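Local coordinates for protein eukaryotic translation initiation factor 4 gamma 5 (Trypanosoma cruzi, PDB 6OZU) that probably serves as a scaffold in translation initiation, its helical MIF4G domain being of the kind that recruits eIF4A-type RNA helicases, at residues Ala102-Ile113 and Arg124-Asn135. Sequence-based numbering, arbitrary orientation.
Sequences AEEAQAQLEREI and RRLIFAGKQKAN. With SO4 (sulfate ion), chain I.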
loop_
_atom_site.group_PDB
_atom_site.type_symbol
_atom_site.label_atom_id
_atom_site.label_comp_id
_atom_site.label_asym_id
_atom_site.label_seq_id
_atom_site.Cartn_x
_atom_site.Cartn_y
_atom_site.Cartn_z
ATOM N N ALA A 102 6.478 7.250 5.725
ATOM C CA ALA A 102 6.762 7.471 4.314
ATOM C C ALA A 102 6.577 8.944 3.933
ATOM O O ALA A 102 7.457 9.486 3.287
ATOM C CB ALA A 102 5.912 6.560 3.453
ATOM N N GLU A 103 5.507 9.621 4.425
ATOM C CA GLU A 103 5.258 11.045 4.174
ATOM C C GLU A 103 6.370 11.933 4.754
ATOM O O GLU A 103 6.941 12.745 4.026
ATOM C CB GLU A 103 3.889 11.471 4.736
ATOM C CG GLU A 103 3.533 12.915 4.416
ATOM C CD GLU A 103 2.222 13.429 4.969
ATOM O OE1 GLU A 103 1.503 12.657 5.643
ATOM O OE2 GLU A 103 1.910 14.616 4.724
ATOM N N GLU A 104 6.664 11.778 6.053
ATOM C CA GLU A 104 7.694 12.521 6.779
ATOM C C GLU A 104 9.120 12.276 6.257
ATOM O O GLU A 104 9.932 13.200 6.307
ATOM C CB GLU A 104 7.597 12.256 8.297
ATOM C CG GLU A 104 8.332 13.262 9.178
ATOM C CD GLU A 104 8.101 14.745 8.934
ATOM O OE1 GLU A 104 6.933 15.158 8.744
ATOM O OE2 GLU A 104 9.098 15.500 8.953
ATOM N N ALA A 105 9.416 11.057 5.745
ATOM C CA ALA A 105 10.714 10.706 5.177
ATOM C C ALA A 105 10.946 11.516 3.890
ATOM O O ALA A 105 12.051 12.010 3.671
ATOM C CB ALA A 105 10.762 9.214 4.887
ATOM N N GLN A 106 9.879 11.685 3.075
ATOM C CA GLN A 106 9.833 12.475 1.845
ATOM C C GLN A 106 10.087 13.960 2.184
ATOM O O GLN A 106 10.929 14.596 1.537
ATOM C CB GLN A 106 8.459 12.298 1.161
ATOM C CG GLN A 106 8.315 12.976 -0.193
ATOM C CD GLN A 106 9.193 12.339 -1.253
ATOM O OE1 GLN A 106 9.150 11.116 -1.496
ATOM N NE2 GLN A 106 10.013 13.160 -1.911
ATOM N N ALA A 107 9.360 14.490 3.195
ATOM C CA ALA A 107 9.455 15.870 3.703
ATOM C C ALA A 107 10.853 16.177 4.236
ATOM O O ALA A 107 11.382 17.255 3.965
ATOM C CB ALA A 107 8.427 16.095 4.794
ATOM N N GLN A 108 11.450 15.217 4.983
ATOM C CA GLN A 108 12.791 15.303 5.540
ATOM C C GLN A 108 13.818 15.405 4.412
ATOM O O GLN A 108 14.608 16.346 4.424
ATOM C CB GLN A 108 13.074 14.092 6.433
ATOM C CG GLN A 108 13.566 14.445 7.825
ATOM C CD GLN A 108 13.449 13.303 8.815
ATOM O OE1 GLN A 108 12.977 12.195 8.497
ATOM N NE2 GLN A 108 13.873 13.553 10.052
ATOM N N LEU A 109 13.765 14.489 3.412
ATOM C CA LEU A 109 14.662 14.477 2.247
ATOM C C LEU A 109 14.726 15.834 1.569
ATOM O O LEU A 109 15.821 16.363 1.376
ATOM C CB LEU A 109 14.249 13.394 1.219
ATOM C CG LEU A 109 15.118 13.290 -0.053
ATOM C CD1 LEU A 109 16.303 12.355 0.151
ATOM C CD2 LEU A 109 14.290 12.860 -1.229
ATOM N N GLU A 110 13.560 16.399 1.232
ATOM C CA GLU A 110 13.460 17.684 0.553
ATOM C C GLU A 110 14.067 18.849 1.382
ATOM O O GLU A 110 14.731 19.706 0.798
ATOM C CB GLU A 110 12.016 17.945 0.085
ATOM C CG GLU A 110 11.518 16.950 -0.972
ATOM C CD GLU A 110 12.386 16.637 -2.191
ATOM O OE1 GLU A 110 13.121 17.538 -2.661
ATOM O OE2 GLU A 110 12.319 15.488 -2.689
ATOM N N ARG A 111 13.942 18.816 2.722
ATOM C CA ARG A 111 14.535 19.812 3.618
ATOM C C ARG A 111 16.061 19.623 3.690
ATOM O O ARG A 111 16.802 20.606 3.691
ATOM C CB ARG A 111 13.935 19.703 5.028
ATOM C CG ARG A 111 12.540 20.295 5.164
ATOM C CD ARG A 111 12.032 20.355 6.605
ATOM N NE ARG A 111 12.074 19.087 7.352
ATOM C CZ ARG A 111 11.037 18.273 7.534
ATOM N NH1 ARG A 111 9.862 18.539 6.966
ATOM N NH2 ARG A 111 11.179 17.157 8.241
ATOM N N GLU A 112 16.514 18.355 3.769
ATOM C CA GLU A 112 17.909 17.927 3.846
ATOM C C GLU A 112 18.719 18.288 2.571
ATOM O O GLU A 112 19.883 18.682 2.704
ATOM C CB GLU A 112 17.940 16.415 4.125
ATOM C CG GLU A 112 19.308 15.786 4.324
ATOM C CD GLU A 112 19.301 14.324 4.744
ATOM O OE1 GLU A 112 18.230 13.676 4.666
ATOM O OE2 GLU A 112 20.380 13.816 5.128
ATOM N N ILE A 113 18.109 18.176 1.357
ATOM C CA ILE A 113 18.789 18.456 0.084
ATOM C C ILE A 113 18.428 19.826 -0.529
ATOM O O ILE A 113 18.747 20.069 -1.699
ATOM C CB ILE A 113 18.587 17.295 -0.954
ATOM C CG1 ILE A 113 17.099 17.153 -1.397
ATOM C CG2 ILE A 113 19.180 15.974 -0.427
ATOM C CD1 ILE A 113 16.808 16.277 -2.541
ATOM N N ARG A 124 20.750 11.778 -4.221
ATOM C CA ARG A 124 20.062 11.540 -2.948
ATOM C C ARG A 124 18.577 11.199 -3.184
ATOM O O ARG A 124 18.025 10.350 -2.487
ATOM C CB ARG A 124 20.227 12.747 -2.004
ATOM C CG ARG A 124 21.655 12.973 -1.494
ATOM C CD ARG A 124 22.047 11.983 -0.415
ATOM N NE ARG A 124 21.054 11.905 0.658
ATOM C CZ ARG A 124 21.263 12.282 1.914
ATOM N NH1 ARG A 124 22.447 12.758 2.284
ATOM N NH2 ARG A 124 20.301 12.161 2.815
ATOM N N ARG A 125 17.958 11.837 -4.190
ATOM C CA ARG A 125 16.577 11.597 -4.641
ATOM C C ARG A 125 16.410 10.163 -5.205
ATOM O O ARG A 125 15.389 9.521 -4.939
ATOM C CB ARG A 125 16.188 12.630 -5.702
ATOM C CG ARG A 125 15.577 13.888 -5.131
ATOM C CD ARG A 125 15.470 14.956 -6.205
ATOM N NE ARG A 125 14.695 16.114 -5.758
ATOM C CZ ARG A 125 15.054 17.377 -5.962
ATOM N NH1 ARG A 125 16.168 17.659 -6.630
ATOM N NH2 ARG A 125 14.297 18.368 -5.512
ATOM N N LEU A 126 17.421 9.666 -5.965
ATOM C CA LEU A 126 17.446 8.307 -6.525
ATOM C C LEU A 126 17.601 7.257 -5.425
ATOM O O LEU A 126 16.912 6.231 -5.459
ATOM C CB LEU A 126 18.542 8.170 -7.596
ATOM C CG LEU A 126 18.798 6.762 -8.194
ATOM C CD1 LEU A 126 17.632 6.268 -9.041
ATOM C CD2 LEU A 126 20.026 6.764 -9.032
ATOM N N ILE A 127 18.489 7.524 -4.436
ATOM C CA ILE A 127 18.730 6.641 -3.293
ATOM C C ILE A 127 17.434 6.493 -2.491
ATOM O O ILE A 127 17.091 5.385 -2.068
ATOM C CB ILE A 127 19.913 7.176 -2.418
ATOM C CG1 ILE A 127 21.251 7.130 -3.201
ATOM C CG2 ILE A 127 20.031 6.413 -1.078
ATOM C CD1 ILE A 127 22.374 8.027 -2.604
ATOM N N PHE A 128 16.718 7.609 -2.299
ATOM C CA PHE A 128 15.469 7.634 -1.562
ATOM C C PHE A 128 14.360 6.886 -2.272
ATOM O O PHE A 128 13.661 6.108 -1.635
ATOM C CB PHE A 128 15.057 9.069 -1.202
ATOM C CG PHE A 128 13.843 9.131 -0.301
ATOM C CD1 PHE A 128 13.939 8.810 1.046
ATOM C CD2 PHE A 128 12.594 9.478 -0.812
ATOM C CE1 PHE A 128 12.808 8.824 1.862
ATOM C CE2 PHE A 128 11.469 9.508 0.006
ATOM C CZ PHE A 128 11.583 9.186 1.334
ATOM N N ALA A 129 14.209 7.107 -3.586
ATOM C CA ALA A 129 13.198 6.481 -4.442
ATOM C C ALA A 129 13.189 4.945 -4.301
ATOM O O ALA A 129 12.108 4.344 -4.259
ATOM C CB ALA A 129 13.434 6.884 -5.877
ATOM N N GLY A 130 14.387 4.349 -4.194
ATOM C CA GLY A 130 14.593 2.909 -4.048
ATOM C C GLY A 130 14.030 2.344 -2.760
ATOM O O GLY A 130 13.647 1.165 -2.687
ATOM N N LYS A 131 13.971 3.208 -1.727
ATOM C CA LYS A 131 13.414 2.899 -0.417
ATOM C C LYS A 131 11.922 3.229 -0.404
ATOM O O LYS A 131 11.130 2.425 0.085
ATOM C CB LYS A 131 14.177 3.658 0.695
ATOM C CG LYS A 131 15.632 3.151 0.893
ATOM C CD LYS A 131 16.457 3.977 1.907
ATOM C CE LYS A 131 17.790 4.465 1.359
ATOM N NZ LYS A 131 18.903 3.477 1.545
ATOM N N GLN A 132 11.536 4.370 -0.997
ATOM C CA GLN A 132 10.154 4.809 -1.079
ATOM C C GLN A 132 9.262 3.890 -1.923
ATOM O O GLN A 132 8.091 3.741 -1.571
ATOM C CB GLN A 132 10.057 6.269 -1.546
ATOM C CG GLN A 132 8.716 6.967 -1.217
ATOM C CD GLN A 132 8.474 7.212 0.269
ATOM O OE1 GLN A 132 8.454 6.292 1.096
ATOM N NE2 GLN A 132 8.250 8.460 0.645
ATOM N N LYS A 133 9.790 3.260 -3.008
ATOM C CA LYS A 133 9.003 2.352 -3.859
ATOM C C LYS A 133 8.421 1.156 -3.079
ATOM O O LYS A 133 7.285 0.770 -3.350
ATOM C CB LYS A 133 9.762 1.894 -5.121
ATOM C CG LYS A 133 11.024 1.082 -4.881
ATOM C CD LYS A 133 11.281 0.055 -5.967
ATOM C CE LYS A 133 12.286 -0.958 -5.459
ATOM N NZ LYS A 133 12.827 -1.760 -6.579
ATOM N N ALA A 134 9.169 0.625 -2.075
ATOM C CA ALA A 134 8.745 -0.464 -1.168
ATOM C C ALA A 134 7.461 -0.110 -0.418
ATOM O O ALA A 134 6.618 -0.991 -0.238
ATOM C CB ALA A 134 9.840 -0.778 -0.173
ATOM N N ASN A 135 7.291 1.183 -0.041
ATOM C CA ASN A 135 6.098 1.680 0.663
ATOM C C ASN A 135 4.897 1.756 -0.248
ATOM O O ASN A 135 3.810 1.275 0.098
ATOM C CB ASN A 135 6.358 3.057 1.286
ATOM C CG ASN A 135 7.164 3.020 2.549
ATOM O OD1 ASN A 135 8.247 3.593 2.639
ATOM N ND2 ASN A 135 6.668 2.343 3.554
HETATM S S SO4 I . 13.905 -4.763 -5.692
HETATM O O1 SO4 I . 12.554 -4.367 -5.306
HETATM O O2 SO4 I . 14.425 -5.742 -4.739
HETATM O O3 SO4 I . 14.768 -3.577 -5.704
HETATM O O4 SO4 I . 13.896 -5.377 -7.021
#
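F128 reaches across from helix 118-144 to lie against A105, Q106 and L109 of helix 82-112. Its CB faces both methyls of L109, L109 CD1 lying 3.8 Å from F128 CB. CG comes next, still against L109; chi1 of -174° swings it opposite the backbone N and sends the ring over to the partner helix. There the ring atoms find different partners: CD2 stays on L109 CD2, CE1 and CZ meet the methyl of A105, which lies in the ring plane, and CE2 has the amide oxygen OE1 of Q106 at 3.2 Å, close to the same plane. The Q106 amide stands nearly perpendicular to the ring, 83° between planes. At the far end CZ runs into the backbone of helix 82-112, 3.5 Å from A105 C.

One turn on, Q132 spans the gap with a hydrogen bond from NE2 to A102 O, 2.9 Å long and fairly straight at 165°. The donor sits above the carbonyl plane, on the face opposite the one used by Q106 N, so the oxygen is gripped by a side chain as well as by its own helix. Toward the other end the contact turns charged. R124 NH2 makes a salt bridge to E112 OE2 at 2.8 Å, the oxygen at the guanidinium edge and the carboxylate almost square to it, though the hydrogen bond within the pair is bent and weak. R125 holds E110 through another weak bond, NH2 to OE1 at 3.2 Å, while I113 CD1 rests over one face of the guanidinium, toward its rim; a sulfate, probably from crystallisation, also binds R125.

Segments 102-112 and 124-135 run nearly antiparallel, their axes 11.0 Å apart at closest approach, forming a helical hairpin of the all-helical MIF4G fold. Helices 150-162 and 173-186 pack beside it, W159 touching both Q106 and Q132, and Y174 meeting R125.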